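Local coordinates for ABC transporter periplasmic peptide-binding protein (Pseudoalteromonas, PDB 4QFL) that binds dipeptides, here captured with Ala-Phe, and probably delivers them in the periplasm to an ABC transporter for uptake, at residues W414-F417 against I418-G422; Y132-V135 against G136-Y140; A389-M392 against A393-Q397; P440-F443 against F444-L448. One frame throughout, in Å; residues are numbered along the deposited sequence.

Interaction 1: residues W414-F417 against I418-G422. With PHE (phenylalanine), chain D.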
# COMPACT_ATOMS: atom_id res chain seq x y z
N TRP A 414 8.02 11.38 5.70
CA TRP A 414 7.10 10.48 4.99
C TRP A 414 5.74 10.35 5.62
O TRP A 414 4.73 10.61 4.97
CB TRP A 414 7.75 9.12 4.83
CG TRP A 414 6.97 8.06 4.06
CD1 TRP A 414 6.91 6.74 4.37
CD2 TRP A 414 6.21 8.22 2.85
NE1 TRP A 414 6.16 6.06 3.46
CE2 TRP A 414 5.71 6.94 2.51
CE3 TRP A 414 5.89 9.30 2.03
CZ2 TRP A 414 4.92 6.72 1.38
CZ3 TRP A 414 5.10 9.08 0.91
CH2 TRP A 414 4.62 7.79 0.60
N ASN A 415 5.69 9.93 6.89
CA ASN A 415 4.40 9.75 7.56
C ASN A 415 3.62 11.06 7.75
O ASN A 415 2.40 11.08 7.62
CB ASN A 415 4.58 9.04 8.91
CG ASN A 415 5.10 7.61 8.77
OD1 ASN A 415 4.69 6.85 7.88
ND2 ASN A 415 6.02 7.24 9.64
N THR A 416 4.33 12.14 8.05
CA THR A 416 3.73 13.47 8.15
C THR A 416 3.14 13.86 6.81
O THR A 416 2.03 14.39 6.73
CB THR A 416 4.81 14.51 8.50
OG1 THR A 416 5.41 14.17 9.76
CG2 THR A 416 4.19 15.90 8.59
N PHE A 417 3.91 13.62 5.76
CA PHE A 417 3.53 13.89 4.38
C PHE A 417 2.19 13.27 4.04
O PHE A 417 1.27 13.95 3.55
CB PHE A 417 4.62 13.32 3.48
CG PHE A 417 4.47 13.68 2.03
CD1 PHE A 417 4.90 14.90 1.57
CD2 PHE A 417 3.93 12.77 1.13
CE1 PHE A 417 4.79 15.22 0.24
CE2 PHE A 417 3.82 13.09 -0.19
CZ PHE A 417 4.25 14.32 -0.65
N ILE A 418 2.07 11.97 4.31
CA ILE A 418 0.85 11.22 4.03
C ILE A 418 -0.35 11.87 4.73
O ILE A 418 -1.41 12.06 4.14
CB ILE A 418 0.98 9.75 4.49
CG1 ILE A 418 2.06 9.03 3.70
CG2 ILE A 418 -0.37 9.04 4.38
CD1 ILE A 418 1.84 9.07 2.24
N GLN A 419 -0.15 12.20 5.99
CA GLN A 419 -1.18 12.81 6.82
C GLN A 419 -1.68 14.14 6.23
O GLN A 419 -2.88 14.38 6.13
CB GLN A 419 -0.63 13.00 8.24
CG GLN A 419 -1.50 13.79 9.18
CD GLN A 419 -2.67 12.99 9.69
OE1 GLN A 419 -3.15 12.06 9.03
NE2 GLN A 419 -3.15 13.34 10.89
N ARG A 420 -0.75 14.99 5.82
CA ARG A 420 -1.11 16.30 5.29
C ARG A 420 -1.70 16.23 3.88
O ARG A 420 -2.47 17.11 3.47
CB ARG A 420 0.08 17.27 5.39
CG ARG A 420 0.43 17.64 6.86
CD ARG A 420 1.60 18.64 6.99
NE ARG A 420 1.99 18.86 8.38
CZ ARG A 420 3.00 19.65 8.78
NH1 ARG A 420 3.72 20.31 7.89
NH2 ARG A 420 3.28 19.78 10.06
N ILE A 421 -1.38 15.17 3.15
CA ILE A 421 -2.04 14.91 1.87
C ILE A 421 -3.48 14.40 2.09
O ILE A 421 -4.39 14.72 1.32
CB ILE A 421 -1.22 13.92 0.99
CG1 ILE A 421 0.13 14.52 0.57
CG2 ILE A 421 -1.99 13.57 -0.25
CD1 ILE A 421 0.02 15.66 -0.45
N GLY A 422 -3.67 13.62 3.15
CA GLY A 422 -5.00 13.18 3.53
C GLY A 422 -5.87 14.33 3.99
O GLY A 422 -7.10 14.25 3.96
N PHE D . 0.84 2.88 -0.01
CA PHE D . 1.70 3.99 -0.40
C PHE D . 3.15 3.59 -0.29
O PHE D . 3.98 4.03 -1.08
CB PHE D . 1.46 5.19 0.52
CG PHE D . 0.15 5.86 0.30
CD1 PHE D . -0.28 6.20 -0.97
CD2 PHE D . -0.66 6.17 1.38
CE1 PHE D . -1.47 6.83 -1.17
CE2 PHE D . -1.86 6.80 1.19
CZ PHE D . -2.27 7.13 -0.09
OXT PHE D . 3.52 2.83 0.60

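Interaction 2: residues Y132-V135 against G136-Y140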
# COMPACT_ATOMS: atom_id res chain seq x y z
N TYR A 132 -13.39 -2.36 20.51
CA TYR A 132 -12.18 -1.78 19.94
C TYR A 132 -12.45 -0.97 18.68
O TYR A 132 -11.54 -0.39 18.09
CB TYR A 132 -11.16 -2.88 19.67
CG TYR A 132 -10.36 -3.23 20.89
CD1 TYR A 132 -10.88 -4.07 21.88
CD2 TYR A 132 -9.09 -2.73 21.06
CE1 TYR A 132 -10.14 -4.39 23.00
CE2 TYR A 132 -8.34 -3.04 22.17
CZ TYR A 132 -8.86 -3.87 23.14
OH TYR A 132 -8.08 -4.16 24.24
N HIS A 133 -13.71 -0.92 18.28
CA HIS A 133 -14.07 -0.19 17.08
C HIS A 133 -13.52 1.23 17.11
O HIS A 133 -12.97 1.71 16.12
CB HIS A 133 -15.58 -0.15 16.87
CG HIS A 133 -15.98 0.54 15.61
ND1 HIS A 133 -15.63 0.08 14.36
CD2 HIS A 133 -16.69 1.68 15.40
CE1 HIS A 133 -16.11 0.89 13.44
NE2 HIS A 133 -16.76 1.87 14.04
N PHE A 134 -13.66 1.90 18.25
CA PHE A 134 -13.24 3.29 18.37
C PHE A 134 -11.88 3.48 19.05
O PHE A 134 -11.51 4.60 19.42
CB PHE A 134 -14.30 4.11 19.11
CG PHE A 134 -15.61 4.20 18.39
CD1 PHE A 134 -15.75 4.99 17.26
CD2 PHE A 134 -16.72 3.53 18.87
CE1 PHE A 134 -16.97 5.07 16.61
CE2 PHE A 134 -17.94 3.62 18.23
CZ PHE A 134 -18.06 4.39 17.10
N VAL A 135 -11.12 2.40 19.21
CA VAL A 135 -9.82 2.51 19.84
C VAL A 135 -8.81 3.12 18.89
O VAL A 135 -8.87 2.89 17.68
CB VAL A 135 -9.29 1.17 20.36
CG1 VAL A 135 -7.80 1.25 20.64
CG2 VAL A 135 -10.06 0.77 21.59
N GLY A 136 -7.89 3.90 19.44
CA GLY A 136 -6.86 4.53 18.65
C GLY A 136 -7.42 5.77 18.00
O GLY A 136 -8.09 6.57 18.65
N ASP A 137 -7.16 5.92 16.70
CA ASP A 137 -7.71 7.06 15.98
C ASP A 137 -9.09 6.72 15.43
O ASP A 137 -9.81 7.59 14.95
CB ASP A 137 -6.76 7.52 14.88
CG ASP A 137 -5.55 8.23 15.43
OD1 ASP A 137 -5.72 9.09 16.32
OD2 ASP A 137 -4.42 7.91 14.99
N ALA A 138 -9.46 5.44 15.54
CA ALA A 138 -10.70 4.96 14.97
C ALA A 138 -10.65 4.97 13.43
O ALA A 138 -11.68 5.05 12.77
CB ALA A 138 -11.87 5.76 15.48
N ASN A 139 -9.44 4.89 12.88
CA ASN A 139 -9.28 4.84 11.43
C ASN A 139 -8.79 3.48 10.99
O ASN A 139 -7.82 2.96 11.53
CB ASN A 139 -8.30 5.91 10.96
CG ASN A 139 -8.89 7.31 11.04
OD1 ASN A 139 -8.23 8.24 11.51
ND2 ASN A 139 -10.13 7.46 10.59
N TYR A 140 -9.45 2.90 9.98
CA TYR A 140 -8.99 1.67 9.33
C TYR A 140 -8.95 1.93 7.83
O TYR A 140 -9.85 1.52 7.10
CB TYR A 140 -9.92 0.51 9.68
CG TYR A 140 -10.19 0.42 11.17
CD1 TYR A 140 -9.17 0.06 12.05
CD2 TYR A 140 -11.44 0.71 11.71
CE1 TYR A 140 -9.39 -0.02 13.41
CE2 TYR A 140 -11.67 0.64 13.08
CZ TYR A 140 -10.64 0.27 13.93
OH TYR A 140 -10.84 0.19 15.29
O HOH W 1 -13.69 3.83 13.96
O HOH W 2 -7.59 2.90 14.59

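Interaction 3: residues A389-M392 against A393-Q397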
# COMPACT_ATOMS: atom_id res chain seq x y z
N ALA A 389 10.97 11.51 -5.95
CA ALA A 389 9.90 12.48 -6.15
C ALA A 389 10.46 13.89 -6.20
O ALA A 389 9.96 14.74 -6.93
CB ALA A 389 8.87 12.36 -5.05
N ARG A 390 11.52 14.13 -5.42
CA ARG A 390 12.17 15.44 -5.34
C ARG A 390 12.74 15.82 -6.69
O ARG A 390 12.46 16.90 -7.19
CB ARG A 390 13.32 15.38 -4.35
CG ARG A 390 13.17 16.24 -3.13
CD ARG A 390 13.48 17.71 -3.37
NE ARG A 390 13.29 18.46 -2.13
CZ ARG A 390 13.10 19.77 -2.03
NH1 ARG A 390 13.08 20.53 -3.12
NH2 ARG A 390 12.92 20.32 -0.84
N LYS A 391 13.57 14.94 -7.24
CA LYS A 391 14.15 15.15 -8.56
C LYS A 391 13.04 15.34 -9.60
O LYS A 391 13.12 16.23 -10.45
CB LYS A 391 15.01 13.95 -8.94
CG LYS A 391 15.61 13.99 -10.33
CD LYS A 391 16.70 15.03 -10.45
CE LYS A 391 17.54 14.83 -11.72
NZ LYS A 391 18.10 16.10 -12.30
N MET A 392 12.01 14.51 -9.52
CA MET A 392 10.89 14.63 -10.44
C MET A 392 10.20 15.99 -10.30
O MET A 392 9.83 16.60 -11.30
CB MET A 392 9.87 13.52 -10.22
CG MET A 392 8.77 13.53 -11.24
SD MET A 392 7.62 12.16 -11.04
CE MET A 392 8.72 10.76 -11.22
N ALA A 393 10.03 16.46 -9.07
CA ALA A 393 9.36 17.73 -8.84
C ALA A 393 10.21 18.91 -9.35
O ALA A 393 9.68 19.90 -9.85
CB ALA A 393 9.03 17.91 -7.35
N GLU A 394 11.52 18.78 -9.24
CA GLU A 394 12.42 19.79 -9.77
C GLU A 394 12.40 19.82 -11.30
O GLU A 394 12.43 20.89 -11.90
CB GLU A 394 13.85 19.58 -9.24
CG GLU A 394 13.97 19.81 -7.74
CD GLU A 394 15.27 19.27 -7.15
OE1 GLU A 394 16.05 18.62 -7.87
OE2 GLU A 394 15.49 19.50 -5.95
N LEU A 395 12.32 18.66 -11.93
CA LEU A 395 12.22 18.64 -13.38
C LEU A 395 10.92 19.30 -13.84
O LEU A 395 10.91 20.07 -14.80
CB LEU A 395 12.32 17.21 -13.92
CG LEU A 395 13.74 16.63 -13.89
CD1 LEU A 395 13.70 15.11 -13.81
CD2 LEU A 395 14.56 17.09 -15.10
N MET A 396 9.83 19.02 -13.13
CA MET A 396 8.54 19.59 -13.48
C MET A 396 8.50 21.10 -13.22
O MET A 396 7.87 21.85 -13.96
CB MET A 396 7.42 18.88 -12.72
CG MET A 396 7.24 17.43 -13.11
SD MET A 396 6.17 16.59 -11.94
CE MET A 396 5.03 15.79 -13.06
N GLN A 397 9.18 21.51 -12.16
CA GLN A 397 9.35 22.92 -11.82
C GLN A 397 9.96 23.69 -13.00
O GLN A 397 9.44 24.72 -13.41
CB GLN A 397 10.21 23.03 -10.57
CG GLN A 397 10.62 24.44 -10.16
CD GLN A 397 11.35 24.45 -8.82
OE1 GLN A 397 12.48 23.97 -8.69
NE2 GLN A 397 10.69 25.01 -7.80

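Interaction 4: residues P440-F443 against F444-L448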
# COMPACT_ATOMS: atom_id res chain seq x y z
N PRO A 440 -7.73 -5.82 -10.10
CA PRO A 440 -7.73 -4.45 -10.63
C PRO A 440 -8.50 -3.44 -9.78
O PRO A 440 -8.21 -2.25 -9.81
CB PRO A 440 -8.39 -4.60 -12.01
CG PRO A 440 -8.14 -6.02 -12.39
CD PRO A 440 -8.21 -6.79 -11.10
N ASP A 441 -9.48 -3.90 -9.02
CA ASP A 441 -10.23 -2.98 -8.18
C ASP A 441 -9.29 -2.29 -7.20
O ASP A 441 -9.60 -1.20 -6.69
CB ASP A 441 -11.31 -3.71 -7.40
CG ASP A 441 -11.97 -2.82 -6.38
OD1 ASP A 441 -12.81 -2.00 -6.79
OD2 ASP A 441 -11.62 -2.91 -5.17
N ASN A 442 -8.16 -2.92 -6.92
CA ASN A 442 -7.19 -2.39 -5.96
C ASN A 442 -6.52 -1.08 -6.43
O ASN A 442 -5.98 -0.33 -5.62
CB ASN A 442 -6.15 -3.46 -5.59
CG ASN A 442 -5.25 -3.04 -4.42
OD1 ASN A 442 -5.69 -3.00 -3.27
ND2 ASN A 442 -4.00 -2.75 -4.72
N PHE A 443 -6.59 -0.81 -7.73
CA PHE A 443 -6.07 0.45 -8.27
C PHE A 443 -7.15 1.53 -8.31
O PHE A 443 -6.88 2.66 -8.68
CB PHE A 443 -5.52 0.25 -9.69
CG PHE A 443 -4.11 -0.24 -9.73
CD1 PHE A 443 -3.05 0.64 -9.59
CD2 PHE A 443 -3.83 -1.59 -9.91
CE1 PHE A 443 -1.73 0.21 -9.62
CE2 PHE A 443 -2.53 -2.04 -9.95
CZ PHE A 443 -1.48 -1.14 -9.80
N PHE A 444 -8.37 1.17 -7.94
CA PHE A 444 -9.49 2.08 -8.11
C PHE A 444 -10.17 2.40 -6.80
O PHE A 444 -10.15 3.54 -6.35
CB PHE A 444 -10.50 1.51 -9.10
CG PHE A 444 -9.96 1.40 -10.50
CD1 PHE A 444 -9.81 2.53 -11.29
CD2 PHE A 444 -9.59 0.17 -11.01
CE1 PHE A 444 -9.33 2.44 -12.58
CE2 PHE A 444 -9.10 0.07 -12.31
CZ PHE A 444 -8.97 1.20 -13.09
N SER A 445 -10.76 1.39 -6.18
CA SER A 445 -11.50 1.62 -4.95
C SER A 445 -10.69 2.26 -3.80
O SER A 445 -11.19 3.16 -3.13
CB SER A 445 -12.24 0.36 -4.52
OG SER A 445 -13.38 0.15 -5.35
N PRO A 446 -9.43 1.82 -3.58
CA PRO A 446 -8.68 2.42 -2.47
C PRO A 446 -8.07 3.78 -2.80
O PRO A 446 -7.39 4.36 -1.95
CB PRO A 446 -7.53 1.44 -2.22
CG PRO A 446 -7.85 0.21 -3.03
CD PRO A 446 -8.72 0.67 -4.16
N LEU A 447 -8.30 4.28 -4.01
CA LEU A 447 -7.58 5.45 -4.48
C LEU A 447 -8.49 6.58 -4.85
O LEU A 447 -8.37 7.68 -4.32
CB LEU A 447 -6.79 5.10 -5.73
CG LEU A 447 -5.27 5.10 -5.62
CD1 LEU A 447 -4.85 4.19 -4.48
CD2 LEU A 447 -4.67 4.67 -6.93
N LEU A 448 -9.39 6.31 -5.79
CA LEU A 448 -10.21 7.34 -6.43
C LEU A 448 -11.71 7.35 -6.10
O LEU A 448 -12.45 8.21 -6.58
CB LEU A 448 -10.01 7.28 -7.95
CG LEU A 448 -8.67 7.79 -8.46
CD1 LEU A 448 -8.55 7.58 -9.95
CD2 LEU A 448 -8.47 9.24 -8.11

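Interaction 1: residues W414-F417 against I418-G422
Trp-414 and Ile-418 meet one turn apart on helix 414-422. The terminal methyl CD1 of Ile-418 sits over one face of the indole, 3.8 Å from the centroid of the six-membered ring. CG of Trp-414 is anti to the backbone N (chi1 -178°), which carries the indole forward along the helix, its six-membered ring against that methyl. The same two side chains touch the bound phenylalanine. CZ2 of Trp-414 lies 3.8 Å from its O atom, which comes in at the indole edge. CD1 of Ile-418 is 3.9 Å from CD2 of the ligand ring. Replacing Trp-414 with alanine would probably leave the Ile-418 methyl without its aromatic floor and open a gap beside the ligand.

Phe-417 and Ile-421 repeat the pattern on the next flank. Their side chains run alongside each other, and CG1 of Ile-421 stands over the phenyl face, 4.3 Å from its centroid. Both also touch Val-429 of strand 428-434. Toward solvent, CG2 of Thr-416 lies over one face of the Arg-420 guanidinium, 3.7 Å from NE. Arg-420 also makes a cation-pi contact with Tyr-412. These are i to i+4 contacts of an amphipathic alpha-helix, one of whose flanks lines the dipeptide pocket.

Interaction 2: residues Y132-V135 against G136-Y140
Tyr-140 reaches back across the loop to the carbonyl of His-133. Its CB points toward residues 132-135, and CG is anti to its own carbonyl carbon (chi1 -49°), which sends the ring toward the preceding turn. Along the ring, CE2 comes within 4.2 Å of ND1 of His-133, the two side chains crossing at a slant. ND1 itself is hydrogen-bonded to Arg-124 O. CZ is 3.5 Å from the His-133 O. At the tip, OH donates to that O at 2.7 Å, approaching from above the carbonyl plane, 51° out of it. The O of Tyr-132 is also near the ring edge. OH has a second partner in NE of Arg-124. A phenylalanine in place of Tyr-140 would probably leave the His-133 carbonyl and the Arg-124 NE each short of a partner.

Two successive turns shape the loop. A type I turn spans Tyr-132 to Val-135. A type II' turn follows from Val-135 to Ala-138, closed by a weak bond from Ala-138 N to Val-135 O at 3.4 Å. Gly-136 has positive phi (81°), and a CB there would clash with Val-135 O. One water donates to the O of His-133 and to the O of Ala-138, at 2.6 Å from the latter. Tyr-140 is at the N-cap position before helix 141-145, and its buried OH, bonded to loop carbonyl and Arg-124 alike, ties the loop to helix 115-126.

Interaction 3: residues A389-M392 against A393-Q397
Ala-393 N donates to Ala-389 O at 2.7 Å, the shortest of four successive i to i+4 backbone bonds in this part of helix 389-401. The methyl of Ala-393 lies 3.3 Å from the same Ala-389 O. This small side chain also touches Ile-376 and Ala-378 of strand 373-378 and Ile-409 of strand 406-410. The helix thus lies close against the two parallel strands that it connects in a beta-alpha-beta unit.

On the flank of Arg-390 and Glu-394 the contact is polar. NH1 of Arg-390 and OE2 of Glu-394 form a long salt bridge of 3.9 Å. The guanidinium and carboxylate planes are turned 56° apart, and the carboxylate meets the guanidinium at a slant. CD of Arg-390 is slightly nearer to OE2, at 3.7 Å. The arginine NE makes a salt bridge with Glu-411, a second acidic partner.

Met-392 and Met-396 run alongside each other in the same direction. Met-392 has CG anti to the backbone N (chi1 -174°), which lays that CG beside SD of Met-396, 4.1 Å away. Met-392 also touches Ile-322 of helix 319-325. Met-396 touches Ile-376 of the strand. Beside them, CG of Lys-391 meets CD1 of Leu-395 at 4.1 Å, and both residues touch Ala-325.

The backbone bonds along this turn are regular. Since the one ionic pair within it, to Glu-394, is long and Glu-411 is a second partner, the charge of Arg-390 is probably shared between two carboxylates.

Interaction 4: residues P440-F443 against F444-L448
Asp-441 and Ser-445 are joined twice, through side chain and backbone. OG of Ser-445 donates to OD1 of Asp-441 at 2.6 Å, meeting it on the syn side and 17° out of the carboxylate plane. Asp-441 has CG anti to the backbone N (chi1 172°), and this turns the carboxylate forward to the serine. The backbone O of Asp-441 takes two more bonds. Ser-445 N reaches it at 2.9 Å, close to the line of the carbonyl. Phe-444 N is also at 2.9 Å, but stands well above the carbonyl plane.

Phe-444 turns its ring edge to the O of Pro-440, with CD2 3.0 Å from that oxygen. CB of Phe-443 sits over one face of the same ring, displaced toward its rim. Pro-446 fits against the preceding turn, its CG 3.2 Å from Asn-442 O. CD2 of Leu-447 comes within 3.5 Å of Phe-443 O, a buried carbonyl with no hydrogen-bond partner.

These contacts form the lead-in to the short, weakly bonded helix 445-448, which follows strand 428-434 of the family 5 solute-binding fold. One side of 440-448 borders the dipeptide site: Asn-442, Pro-446 and Leu-447 all touch Trp-433, a residue of both ligand pockets. Helices 465-475 and 480-497 pack on Phe-444 and Asp-441. Phe-444 meets Phe-467 and Leu-471 of helix 465-475. From helix 480-497 the ring of Tyr-487 meets that of Phe-444 with the planes about 10° apart, and Tyr-487 also touches Asp-441.

How the interactions relate
The chain passes through the contacts in the order 2, 3, 1, 4, and none touches another. Interaction 1 lies between interactions 2 and 3, about 19 and 18 Å from their centres, and its centre is about 19 Å from that of interaction 4. Interactions 2 and 3 are farthest apart, about 37 Å between centres. Helices 389-401 and 414-422 both touch strand 373-378, which links interactions 3 and 1. Strand 428-434 links interactions 1 and 4. Interaction 1 supplies pocket residues, and interaction 4 backs the pocket through Trp-433. Interactions 2 and 3 shape more distant parts of the same binding protein.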